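Side-chain contacts in glycoside hydrolase (Streptococcus pneumoniae serotype 4, PDB 6ORH), which probably hydrolyses alpha-linked L-fucose from host-derived glycans, as a member of glycoside hydrolase family 29: residues Lys5-Leu10 with Ser436-Leu441; Ala87-Ser92 with Asn143-Ala148; Ser125-Asp128 with Leu133-Val136; Leu381-Asp384 with Arg390-Ala393. The protein carries 2 engineered substitutions. All coordinates share one frame; numbering follows the deposited sequence.

How the contacts relate
The four contacts form two pairs at opposite ends of a two-domain chain. Contacts 2 and 3, with centres 11 Å apart, lie in the TIM-barrel fucosidase domain: contact 3 lies in the loop between strand 119-124 and helix 139-154, and contact 2 uses that helix, whose Tyr145 and Tyr146 side chains reach contact 3. Contacts 1 and 4, with centres 9 Å apart, belong to the beta-sandwich side, where Arg390 joins them. Centres of contacts in different pairs are 42 to 45 Å apart. Along the chain the segments of contact 1 enclose the other three, contact 3 falls within the span of contact 2, and contact 4 follows both. Contact 1 thus brings the N-terminal segment onto the C-terminal domain.

Contact 1 (Lys5-Leu10 with Ser436-Leu441); sequences KPHGPL and SQALPL
The polar link is a single short hydrogen bond from His7 NE2 to Gln437 OE1, 2.8 Å long and nearly straight at 173°. The oxygen lies in the imidazole plane at the ring edge, and the N-H meets a lone pair in the amide's carbonyl plane, although the two flat groups are turned 80° from each other. With CG of His7 anti to its backbone N (chi1 170°), the ring reaches Gln437. Lys226 NZ also donates to Gln437 OE1, while Gln437 NE2 binds Pro246 O, so both ends of the amide are used; glutamine suits a place that needs an acceptor and a donor together.

Apolar contact comes from Ala438, whose CB sits over a face of the His7 ring, 4.0 Å from its centroid, in a CH-pi interaction. A methyl is small enough to let the imidazole lie close to the backbone. Within 436-441, Ser436 OG donates to Ala438 O at 2.7 Å.

Arg390 packs against both segments, its guanidinium binding Lys5 O and Leu439 O. The N-terminal loop leading to helix 13-21 is thereby laid against the connection between strands 428-436 and 441-448 of the C-terminal beta-sandwich.

Contact 2 (Ala87-Ser92 with Asn143-Ala148); sequences AHTDYS and NAYYLA
His88, Tyr145 and Ala148 bring a loop of the TIM-barrel domain against the flank of helix 139-154. The loop follows barrel strand 70-74 and the helix follows the adjacent parallel strand 119-124, so the contact joins two successive beta-alpha units.

His88 loses the most surface. Its imidazole receives the methyl of Ala148 over one face, with CB 3.8 Å from the ring centroid and 20° off the normal, a CH-pi contact; Ala87 CB covers the opposite face. Alanine fits here because its short side chain lets the flat ring settle close to the helix. The first torsion of His88 (chi1 -62°) sets CG anti to the carbonyl carbon and brings the ring over the methyl of Ala148. The course of the loop backbone separately places His88 CB against Tyr145 CE1, at 3.8 Å.

Tyr145 is the second main contributor. Starting from the helix with CG anti to the backbone N (chi1 169°), its long side chain reaches the loop, where His88 O approaches the ring obliquely, 3.4 Å from CE1. Farther out, Thr89 CG2 packs 3.2 Å from Tyr145 OH. The hydroxyl of the same threonine is turned to its own loop and accepts from Tyr91 N at 2.9 Å, forming an ST turn. Threonine therefore serves both sides, offering a methyl to the tyrosine and an acceptor to the turn. Val82 also packs on Thr89 and Tyr145.

No direct hydrogen bond crosses the contact, but one water bridges it, lying 3.1 Å from His88 NE2 and donating to Ala148 O at 2.7 Å.

Contact 3 (Ser125-Asp128 with Leu133-Val136); sequences SPWD and LYHV
Tyr134 lays its ring across the backbone of Pro126, Trp127 and Asp128. Asp128 N lies over one face, toward the rim, while Pro126 O comes obliquely to CE2 at 3.3 Å. Asp128 O is equally near Tyr134 CB, at 3.3 Å. Trp127, whose side chain is about 6 Å from a bound fucose, touches Tyr134 CE1 with CD1 at 3.7 Å; its five-membered ring and the Tyr134 ring are inclined at 56°, an oblique pair, and the tyrosine atom stands at the indole edge. A tyrosine suits this place because its flat ring can cover peptide groups while its hydroxyl reaches polar partners beyond them: Tyr134 OH bonds with Tyr183 OH and Arg174 NH1.

The next shell holds the segment that the ring covers. Ser125 OG donates to Trp127 O at 2.6 Å, meeting a lone pair in the carbonyl plane, and is also bonded to His78 ND1. Asp128 turns its carboxylate from the tyrosine, with CG anti to the backbone N (chi1 -168°); OD2 forms a salt bridge with Lys76, and OD1 accepts from the backbone N of His130 and Ser131.

Both segments belong to the connection between barrel strand 119-124 and helix 139-154, folded back so that Asp128 and Leu133 pack on Tyr142 of that helix.

Contact 4 (Leu381-Asp384 with Arg390-Ala393); sequences LRED and RIAA
Glu383 OE2 receives two backbone N-H groups, from Arg390 N at 2.9 Å and from Ile391 N at 3.0 Å. Both meet the oxygen on its syn side but from opposite faces of the carboxylate plane, roughly 30° out of it; the bonds are also bent, with N-H...O angles of 144° at Arg390 and 156° at Ile391. The other oxygen, OE1, accepts from Gly414 N and from a water that also donates to Ile391 O. Glutamate suits the place because its chain, extended beyond CG, reaches from the strand 378-382 side to the start of strand 391-400.

Around this polar centre, Ile391 contributes aliphatic cover, with CD1 4.0 Å from Glu383 CG and CG1 beside the carboxylate. Arg390 sends its own side chain elsewhere, its guanidinium taken up by backbone carbonyls including Leu439 O, and Glu383 OE2 remains 5.8 Å from Arg390 NE. The Glu383 side chain lies about 6 Å from that of Thr443, a calcium-binding residue of this protein, though no calcium is bound to this chain in the model.

Three backbone N-H donors and a water thus surround a buried carboxylate, which is consistent with its being ionised. One acidic side chain ties together strands from the two sheets of the sandwich.

Contact 1 (Lys5-Leu10 with Ser436-Leu441)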
loop_
_atom_site.group_PDB
_atom_site.type_symbol
_atom_site.label_atom_id
_atom_site.label_comp_id
_atom_site.label_asym_id
_atom_site.label_seq_id
_atom_site.Cartn_x
_atom_site.Cartn_y
_atom_site.Cartn_z
ATOM N N LYS A 5 -18.495 20.189 17.965
ATOM C CA LYS A 5 -17.330 20.338 18.818
ATOM C C LYS A 5 -16.116 19.805 18.057
ATOM O O LYS A 5 -16.238 18.850 17.308
ATOM C CB LYS A 5 -17.474 19.483 20.078
ATOM C CG LYS A 5 -18.583 19.882 21.046
ATOM C CD LYS A 5 -18.343 19.276 22.420
ATOM C CE LYS A 5 -19.615 18.990 23.183
ATOM N NZ LYS A 5 -20.483 20.189 23.227
ATOM N N PRO A 6 -14.906 20.354 18.283
ATOM C CA PRO A 6 -13.691 19.751 17.718
ATOM C C PRO A 6 -13.372 18.376 18.307
ATOM O O PRO A 6 -13.886 17.991 19.357
ATOM C CB PRO A 6 -12.617 20.801 18.050
ATOM C CG PRO A 6 -13.127 21.447 19.319
ATOM C CD PRO A 6 -14.622 21.562 19.072
ATOM N N HIS A 7 -12.506 17.629 17.609
ATOM C CA HIS A 7 -12.110 16.297 18.006
ATOM C C HIS A 7 -10.598 16.174 17.849
ATOM O O HIS A 7 -10.056 16.525 16.801
ATOM C CB HIS A 7 -12.785 15.222 17.128
ATOM C CG HIS A 7 -12.186 13.878 17.374
ATOM N ND1 HIS A 7 -12.536 13.118 18.487
ATOM C CD2 HIS A 7 -11.225 13.184 16.707
ATOM C CE1 HIS A 7 -11.850 11.983 18.484
ATOM N NE2 HIS A 7 -11.020 12.017 17.401
ATOM N N GLY A 8 -9.929 15.674 18.901
ATOM C CA GLY A 8 -8.501 15.367 18.810
ATOM C C GLY A 8 -7.640 16.621 18.690
ATOM O O GLY A 8 -8.098 17.752 18.881
ATOM N N PRO A 9 -6.324 16.481 18.413
ATOM C CA PRO A 9 -5.449 17.648 18.309
ATOM C C PRO A 9 -5.670 18.416 17.007
ATOM O O PRO A 9 -5.745 17.811 15.940
ATOM C CB PRO A 9 -4.039 17.025 18.380
ATOM C CG PRO A 9 -4.212 15.615 17.860
ATOM C CD PRO A 9 -5.633 15.200 18.214
ATOM N N LEU A 10 -5.731 19.745 17.100
ATOM C CA LEU A 10 -6.100 20.534 15.931
ATOM C C LEU A 10 -4.854 21.091 15.260
ATOM O O LEU A 10 -3.899 21.505 15.931
ATOM C CB LEU A 10 -7.055 21.663 16.340
ATOM C CG LEU A 10 -8.341 21.202 17.015
ATOM C CD1 LEU A 10 -9.224 22.426 17.301
ATOM C CD2 LEU A 10 -9.081 20.148 16.170
ATOM N N SER A 436 -15.163 5.901 12.470
ATOM C CA SER A 436 -14.774 7.281 12.664
ATOM C C SER A 436 -14.660 7.560 14.155
ATOM O O SER A 436 -15.478 7.057 14.943
ATOM C CB SER A 436 -15.755 8.216 11.958
ATOM O OG SER A 436 -15.323 9.555 11.983
ATOM N N GLN A 437 -13.651 8.347 14.534
ATOM C CA GLN A 437 -13.431 8.647 15.948
ATOM C C GLN A 437 -14.471 9.605 16.510
ATOM O O GLN A 437 -14.623 9.672 17.736
ATOM C CB GLN A 437 -12.043 9.232 16.187
ATOM C CG GLN A 437 -10.924 8.318 15.677
ATOM C CD GLN A 437 -9.579 8.762 16.214
ATOM O OE1 GLN A 437 -9.370 9.907 16.614
ATOM N NE2 GLN A 437 -8.648 7.813 16.291
ATOM N N ALA A 438 -15.150 10.347 15.616
ATOM C CA ALA A 438 -16.168 11.311 16.007
ATOM C C ALA A 438 -17.091 11.496 14.810
ATOM O O ALA A 438 -16.845 10.917 13.751
ATOM C CB ALA A 438 -15.551 12.628 16.409
ATOM N N LEU A 439 -18.170 12.274 14.987
ATOM C CA LEU A 439 -19.096 12.371 13.871
ATOM C C LEU A 439 -18.352 12.901 12.645
ATOM O O LEU A 439 -17.595 13.859 12.749
ATOM C CB LEU A 439 -20.330 13.203 14.251
ATOM C CG LEU A 439 -20.179 14.719 14.300
ATOM C CD1 LEU A 439 -20.395 15.334 12.924
ATOM C CD2 LEU A 439 -21.166 15.332 15.292
ATOM N N PRO A 440 -18.500 12.260 11.460
ATOM C CA PRO A 440 -17.682 12.640 10.309
ATOM C C PRO A 440 -18.129 13.941 9.658
ATOM O O PRO A 440 -19.335 14.216 9.626
ATOM C CB PRO A 440 -17.791 11.468 9.330
ATOM C CG PRO A 440 -19.033 10.688 9.766
ATOM C CD PRO A 440 -19.270 11.028 11.225
ATOM N N LEU A 441 -17.134 14.702 9.171
ATOM C CA LEU A 441 -17.329 15.848 8.282
ATOM C C LEU A 441 -16.540 15.598 7.002
ATOM O O LEU A 441 -15.397 15.113 7.034
ATOM C CB LEU A 441 -16.814 17.136 8.925
ATOM C CG LEU A 441 -17.526 17.582 10.197
ATOM C CD1 LEU A 441 -16.700 17.161 11.402
ATOM C CD2 LEU A 441 -17.707 19.097 10.195
#

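Contact 2 (Ala87-Ser92 with Asn143-Ala148)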
loop_
_atom_site.group_PDB
_atom_site.type_symbol
_atom_site.label_atom_id
_atom_site.label_comp_id
_atom_site.label_asym_id
_atom_site.label_seq_id
_atom_site.Cartn_x
_atom_site.Cartn_y
_atom_site.Cartn_z
ATOM N N ALA A 87 29.246 34.493 10.306
ATOM C CA ALA A 87 30.283 35.075 11.146
ATOM C C ALA A 87 30.964 34.000 11.996
ATOM O O ALA A 87 31.962 34.292 12.669
ATOM C CB ALA A 87 29.682 36.140 12.036
ATOM N N HIS A 88 30.428 32.770 12.003
ATOM C CA HIS A 88 30.654 31.868 13.132
ATOM C C HIS A 88 31.613 30.714 12.836
ATOM O O HIS A 88 31.974 29.972 13.761
ATOM C CB HIS A 88 29.318 31.407 13.726
ATOM C CG HIS A 88 28.549 32.564 14.258
ATOM N ND1 HIS A 88 29.057 33.394 15.250
ATOM C CD2 HIS A 88 27.358 33.092 13.900
ATOM C CE1 HIS A 88 28.179 34.341 15.517
ATOM N NE2 HIS A 88 27.144 34.182 14.705
ATOM N N THR A 89 31.978 30.529 11.563
ATOM C CA THR A 89 33.018 29.585 11.181
ATOM C C THR A 89 33.767 30.138 9.978
ATOM O O THR A 89 33.204 30.915 9.213
ATOM C CB THR A 89 32.465 28.188 10.870
ATOM O OG1 THR A 89 33.590 27.396 10.475
ATOM C CG2 THR A 89 31.514 28.181 9.685
ATOM N N ASP A 90 35.024 29.702 9.792
ATOM C CA ASP A 90 35.725 30.005 8.556
ATOM C C ASP A 90 35.405 28.993 7.458
ATOM O O ASP A 90 35.852 29.159 6.328
ATOM C CB ASP A 90 37.244 30.032 8.758
ATOM C CG ASP A 90 37.734 31.163 9.642
ATOM O OD1 ASP A 90 37.076 32.236 9.670
ATOM O OD2 ASP A 90 38.786 30.960 10.287
ATOM N N TYR A 91 34.690 27.910 7.787
ATOM C CA TYR A 91 34.448 26.868 6.794
ATOM C C TYR A 91 33.175 27.178 6.011
ATOM O O TYR A 91 32.128 26.575 6.241
ATOM C CB TYR A 91 34.390 25.483 7.447
ATOM C CG TYR A 91 34.525 24.303 6.516
ATOM C CD1 TYR A 91 35.606 24.192 5.646
ATOM C CD2 TYR A 91 33.610 23.260 6.542
ATOM C CE1 TYR A 91 35.770 23.072 4.841
ATOM C CE2 TYR A 91 33.753 22.143 5.732
ATOM C CZ TYR A 91 34.823 22.060 4.857
ATOM O OH TYR A 91 34.976 20.956 4.076
ATOM N N SER A 92 33.285 28.136 5.093
ATOM C CA SER A 92 32.119 28.662 4.393
ATOM C C SER A 92 32.534 29.129 3.000
ATOM O O SER A 92 33.704 29.075 2.608
ATOM C CB SER A 92 31.523 29.807 5.181
ATOM O OG SER A 92 32.247 31.004 4.869
ATOM N N ASN A 143 26.143 23.796 20.593
ATOM C CA ASN A 143 24.764 24.293 20.607
ATOM C C ASN A 143 24.715 25.805 20.395
ATOM O O ASN A 143 23.811 26.296 19.706
ATOM C CB ASN A 143 24.031 23.896 21.884
ATOM C CG ASN A 143 23.512 22.485 21.753
ATOM O OD1 ASN A 143 22.554 22.244 21.021
ATOM N ND2 ASN A 143 24.130 21.551 22.463
ATOM N N ALA A 144 25.647 26.559 21.010
ATOM C CA ALA A 144 25.668 28.006 20.815
ATOM C C ALA A 144 26.004 28.390 19.370
ATOM O O ALA A 144 25.478 29.375 18.852
ATOM C CB ALA A 144 26.602 28.664 21.821
ATOM N N TYR A 145 26.872 27.610 18.716
ATOM C CA TYR A 145 27.224 27.799 17.314
ATOM C C TYR A 145 25.969 27.604 16.454
ATOM O O TYR A 145 25.635 28.460 15.618
ATOM C CB TYR A 145 28.328 26.801 16.927
ATOM C CG TYR A 145 28.630 26.679 15.453
ATOM C CD1 TYR A 145 29.155 27.756 14.747
ATOM C CD2 TYR A 145 28.353 25.522 14.728
ATOM C CE1 TYR A 145 29.444 27.658 13.402
ATOM C CE2 TYR A 145 28.650 25.411 13.374
ATOM C CZ TYR A 145 29.168 26.503 12.696
ATOM O OH TYR A 145 29.455 26.459 11.362
ATOM N N TYR A 146 25.285 26.480 16.690
ATOM C CA TYR A 146 24.069 26.163 15.931
ATOM C C TYR A 146 23.034 27.277 16.086
ATOM O O TYR A 146 22.463 27.760 15.091
ATOM C CB TYR A 146 23.531 24.774 16.321
ATOM C CG TYR A 146 22.470 24.259 15.376
ATOM C CD1 TYR A 146 21.140 24.637 15.549
ATOM C CD2 TYR A 146 22.785 23.389 14.353
ATOM C CE1 TYR A 146 20.156 24.184 14.682
ATOM C CE2 TYR A 146 21.815 22.920 13.474
ATOM C CZ TYR A 146 20.505 23.356 13.626
ATOM O OH TYR A 146 19.514 22.891 12.793
ATOM N N LEU A 147 22.790 27.676 17.339
ATOM C CA LEU A 147 21.788 28.684 17.676
ATOM C C LEU A 147 22.164 30.031 17.055
ATOM O O LEU A 147 21.312 30.740 16.520
ATOM C CB LEU A 147 21.654 28.788 19.205
ATOM C CG LEU A 147 20.638 29.829 19.687
ATOM C CD1 LEU A 147 19.240 29.530 19.151
ATOM C CD2 LEU A 147 20.614 29.900 21.216
ATOM N N ALA A 148 23.445 30.403 17.134
ATOM C CA ALA A 148 23.886 31.643 16.503
ATOM C C ALA A 148 23.616 31.629 14.998
ATOM O O ALA A 148 23.304 32.671 14.433
ATOM C CB ALA A 148 25.345 31.911 16.781
HETATM O O HOH W 1 24.266 35.076 15.291
#

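Contact 3 (Ser125-Asp128 with Leu133-Val136)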
loop_
_atom_site.group_PDB
_atom_site.type_symbol
_atom_site.label_atom_id
_atom_site.label_comp_id
_atom_site.label_asym_id
_atom_site.label_seq_id
_atom_site.Cartn_x
_atom_site.Cartn_y
_atom_site.Cartn_z
ATOM N N SER A 125 22.274 21.340 9.120
ATOM C CA SER A 125 22.478 20.024 9.715
ATOM C C SER A 125 22.851 20.071 11.208
ATOM O O SER A 125 23.877 20.656 11.566
ATOM C CB SER A 125 23.502 19.242 8.927
ATOM O OG SER A 125 23.741 17.965 9.543
ATOM N N PRO A 126 22.124 19.394 12.127
ATOM C CA PRO A 126 22.605 19.271 13.513
ATOM C C PRO A 126 23.948 18.531 13.581
ATOM O O PRO A 126 24.870 19.031 14.229
ATOM C CB PRO A 126 21.454 18.523 14.209
ATOM C CG PRO A 126 20.253 18.952 13.386
ATOM C CD PRO A 126 20.765 18.837 11.954
ATOM N N TRP A 127 24.046 17.343 12.957
ATOM C CA TRP A 127 25.362 16.687 12.891
ATOM C C TRP A 127 26.318 17.550 12.063
ATOM O O TRP A 127 26.004 17.913 10.915
ATOM C CB TRP A 127 25.210 15.274 12.299
ATOM C CG TRP A 127 26.512 14.553 12.088
ATOM C CD1 TRP A 127 27.660 14.669 12.813
ATOM C CD2 TRP A 127 26.787 13.629 11.022
ATOM N NE1 TRP A 127 28.637 13.875 12.262
ATOM C CE2 TRP A 127 28.128 13.212 11.179
ATOM C CE3 TRP A 127 26.014 13.071 10.001
ATOM C CZ2 TRP A 127 28.704 12.285 10.308
ATOM C CZ3 TRP A 127 26.585 12.164 9.128
ATOM C CH2 TRP A 127 27.919 11.765 9.296
ATOM N N ASP A 128 27.495 17.864 12.639
ATOM C CA ASP A 128 28.486 18.661 11.934
ATOM C C ASP A 128 29.834 17.941 12.020
ATOM O O ASP A 128 30.437 17.893 13.102
ATOM C CB ASP A 128 28.551 20.064 12.562
ATOM C CG ASP A 128 29.337 21.049 11.731
ATOM O OD1 ASP A 128 30.403 20.660 11.206
ATOM O OD2 ASP A 128 28.870 22.193 11.595
ATOM N N LEU A 133 33.816 21.959 17.597
ATOM C CA LEU A 133 32.966 22.052 18.774
ATOM C C LEU A 133 32.039 20.840 18.852
ATOM O O LEU A 133 31.357 20.667 19.856
ATOM C CB LEU A 133 32.131 23.341 18.679
ATOM C CG LEU A 133 32.910 24.645 18.507
ATOM C CD1 LEU A 133 31.940 25.816 18.392
ATOM C CD2 LEU A 133 33.851 24.851 19.689
ATOM N N TYR A 134 31.992 20.044 17.769
ATOM C CA TYR A 134 31.084 18.895 17.717
ATOM C C TYR A 134 31.658 17.729 18.516
ATOM O O TYR A 134 32.207 16.782 17.959
ATOM C CB TYR A 134 30.663 18.526 16.290
ATOM C CG TYR A 134 29.412 17.682 16.281
ATOM C CD1 TYR A 134 29.467 16.287 16.362
ATOM C CD2 TYR A 134 28.159 18.277 16.228
ATOM C CE1 TYR A 134 28.323 15.495 16.361
ATOM C CE2 TYR A 134 27.011 17.503 16.253
ATOM C CZ TYR A 134 27.088 16.122 16.303
ATOM O OH TYR A 134 25.956 15.367 16.354
ATOM N N HIS A 135 31.450 17.818 19.823
ATOM C CA HIS A 135 31.999 16.868 20.774
ATOM C C HIS A 135 31.201 16.942 22.063
ATOM O O HIS A 135 30.789 18.022 22.475
ATOM C CB HIS A 135 33.476 17.209 21.013
ATOM C CG HIS A 135 34.242 16.071 21.611
ATOM N ND1 HIS A 135 34.095 15.698 22.934
ATOM C CD2 HIS A 135 35.188 15.257 21.090
ATOM C CE1 HIS A 135 34.905 14.684 23.204
ATOM N NE2 HIS A 135 35.605 14.408 22.100
ATOM N N VAL A 136 31.013 15.786 22.713
ATOM C CA VAL A 136 30.294 15.763 23.980
ATOM C C VAL A 136 30.923 16.718 24.997
ATOM O O VAL A 136 30.209 17.326 25.800
ATOM C CB VAL A 136 30.037 14.340 24.531
ATOM C CG1 VAL A 136 29.326 13.464 23.518
ATOM C CG2 VAL A 136 31.273 13.649 25.082
#

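Contact 4 (Leu381-Asp384 with Arg390-Ala393)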
loop_
_atom_site.group_PDB
_atom_site.type_symbol
_atom_site.label_atom_id
_atom_site.label_comp_id
_atom_site.label_asym_id
_atom_site.label_seq_id
_atom_site.Cartn_x
_atom_site.Cartn_y
_atom_site.Cartn_z
ATOM N N LEU A 381 -11.679 12.750 -1.551
ATOM C CA LEU A 381 -12.481 13.090 -0.385
ATOM C C LEU A 381 -11.634 14.039 0.467
ATOM O O LEU A 381 -10.404 13.875 0.508
ATOM C CB LEU A 381 -12.747 11.808 0.424
ATOM C CG LEU A 381 -13.416 10.634 -0.302
ATOM C CD1 LEU A 381 -13.549 9.442 0.651
ATOM C CD2 LEU A 381 -14.780 11.027 -0.845
ATOM N N ARG A 382 -12.262 14.971 1.183
ATOM C CA ARG A 382 -11.522 15.826 2.119
ATOM C C ARG A 382 -12.296 15.981 3.424
ATOM O O ARG A 382 -13.514 16.219 3.442
ATOM C CB ARG A 382 -11.328 17.245 1.570
ATOM C CG ARG A 382 -10.509 17.307 0.289
ATOM C CD ARG A 382 -10.031 18.741 0.069
ATOM N NE ARG A 382 -9.362 18.886 -1.212
ATOM C CZ ARG A 382 -8.652 19.971 -1.537
ATOM N NH1 ARG A 382 -8.534 20.952 -0.654
ATOM N NH2 ARG A 382 -8.066 20.061 -2.718
ATOM N N GLU A 383 -11.566 15.882 4.541
ATOM C CA GLU A 383 -12.131 16.176 5.847
ATOM C C GLU A 383 -12.038 17.665 6.144
ATOM O O GLU A 383 -11.461 18.419 5.369
ATOM C CB GLU A 383 -11.437 15.402 6.976
ATOM C CG GLU A 383 -11.911 13.980 7.045
ATOM C CD GLU A 383 -11.291 13.201 8.188
ATOM O OE1 GLU A 383 -10.114 12.780 8.029
ATOM O OE2 GLU A 383 -12.017 12.926 9.165
ATOM N N ASP A 384 -12.637 18.094 7.254
ATOM C CA ASP A 384 -12.436 19.465 7.683
ATOM C C ASP A 384 -11.520 19.477 8.902
ATOM O O ASP A 384 -11.985 19.334 10.026
ATOM C CB ASP A 384 -13.762 20.171 8.002
ATOM C CG ASP A 384 -13.601 21.618 8.453
ATOM O OD1 ASP A 384 -12.449 22.127 8.548
ATOM O OD2 ASP A 384 -14.647 22.235 8.744
ATOM N N ARG A 390 -10.827 12.522 11.783
ATOM C CA ARG A 390 -11.790 11.626 12.424
ATOM C C ARG A 390 -11.925 10.271 11.741
ATOM O O ARG A 390 -11.985 9.245 12.423
ATOM C CB ARG A 390 -13.183 12.296 12.451
ATOM C CG ARG A 390 -13.203 13.635 13.184
ATOM C CD ARG A 390 -14.489 14.446 12.906
ATOM N NE ARG A 390 -14.392 15.661 13.676
ATOM C CZ ARG A 390 -15.314 16.141 14.520
ATOM N NH1 ARG A 390 -16.497 15.545 14.644
ATOM N NH2 ARG A 390 -15.054 17.239 15.196
ATOM N N ILE A 391 -11.988 10.245 10.396
ATOM C CA ILE A 391 -12.384 9.030 9.692
ATOM C C ILE A 391 -11.276 7.989 9.778
ATOM O O ILE A 391 -10.123 8.328 9.535
ATOM C CB ILE A 391 -12.761 9.334 8.230
ATOM C CG1 ILE A 391 -14.066 10.132 8.227
ATOM C CG2 ILE A 391 -12.908 8.040 7.433
ATOM C CD1 ILE A 391 -14.368 10.804 6.879
ATOM N N ALA A 392 -11.651 6.749 10.090
ATOM C CA ALA A 392 -10.690 5.667 10.228
ATOM C C ALA A 392 -10.914 4.544 9.219
ATOM O O ALA A 392 -10.042 3.671 9.066
ATOM C CB ALA A 392 -10.746 5.141 11.657
ATOM N N ALA A 393 -12.092 4.509 8.551
ATOM C CA ALA A 393 -12.304 3.503 7.514
ATOM C C ALA A 393 -13.443 3.936 6.606
ATOM O O ALA A 393 -14.458 4.437 7.092
ATOM C CB ALA A 393 -12.648 2.148 8.106
HETATM O O HOH W 2 -8.848 10.469 8.493
#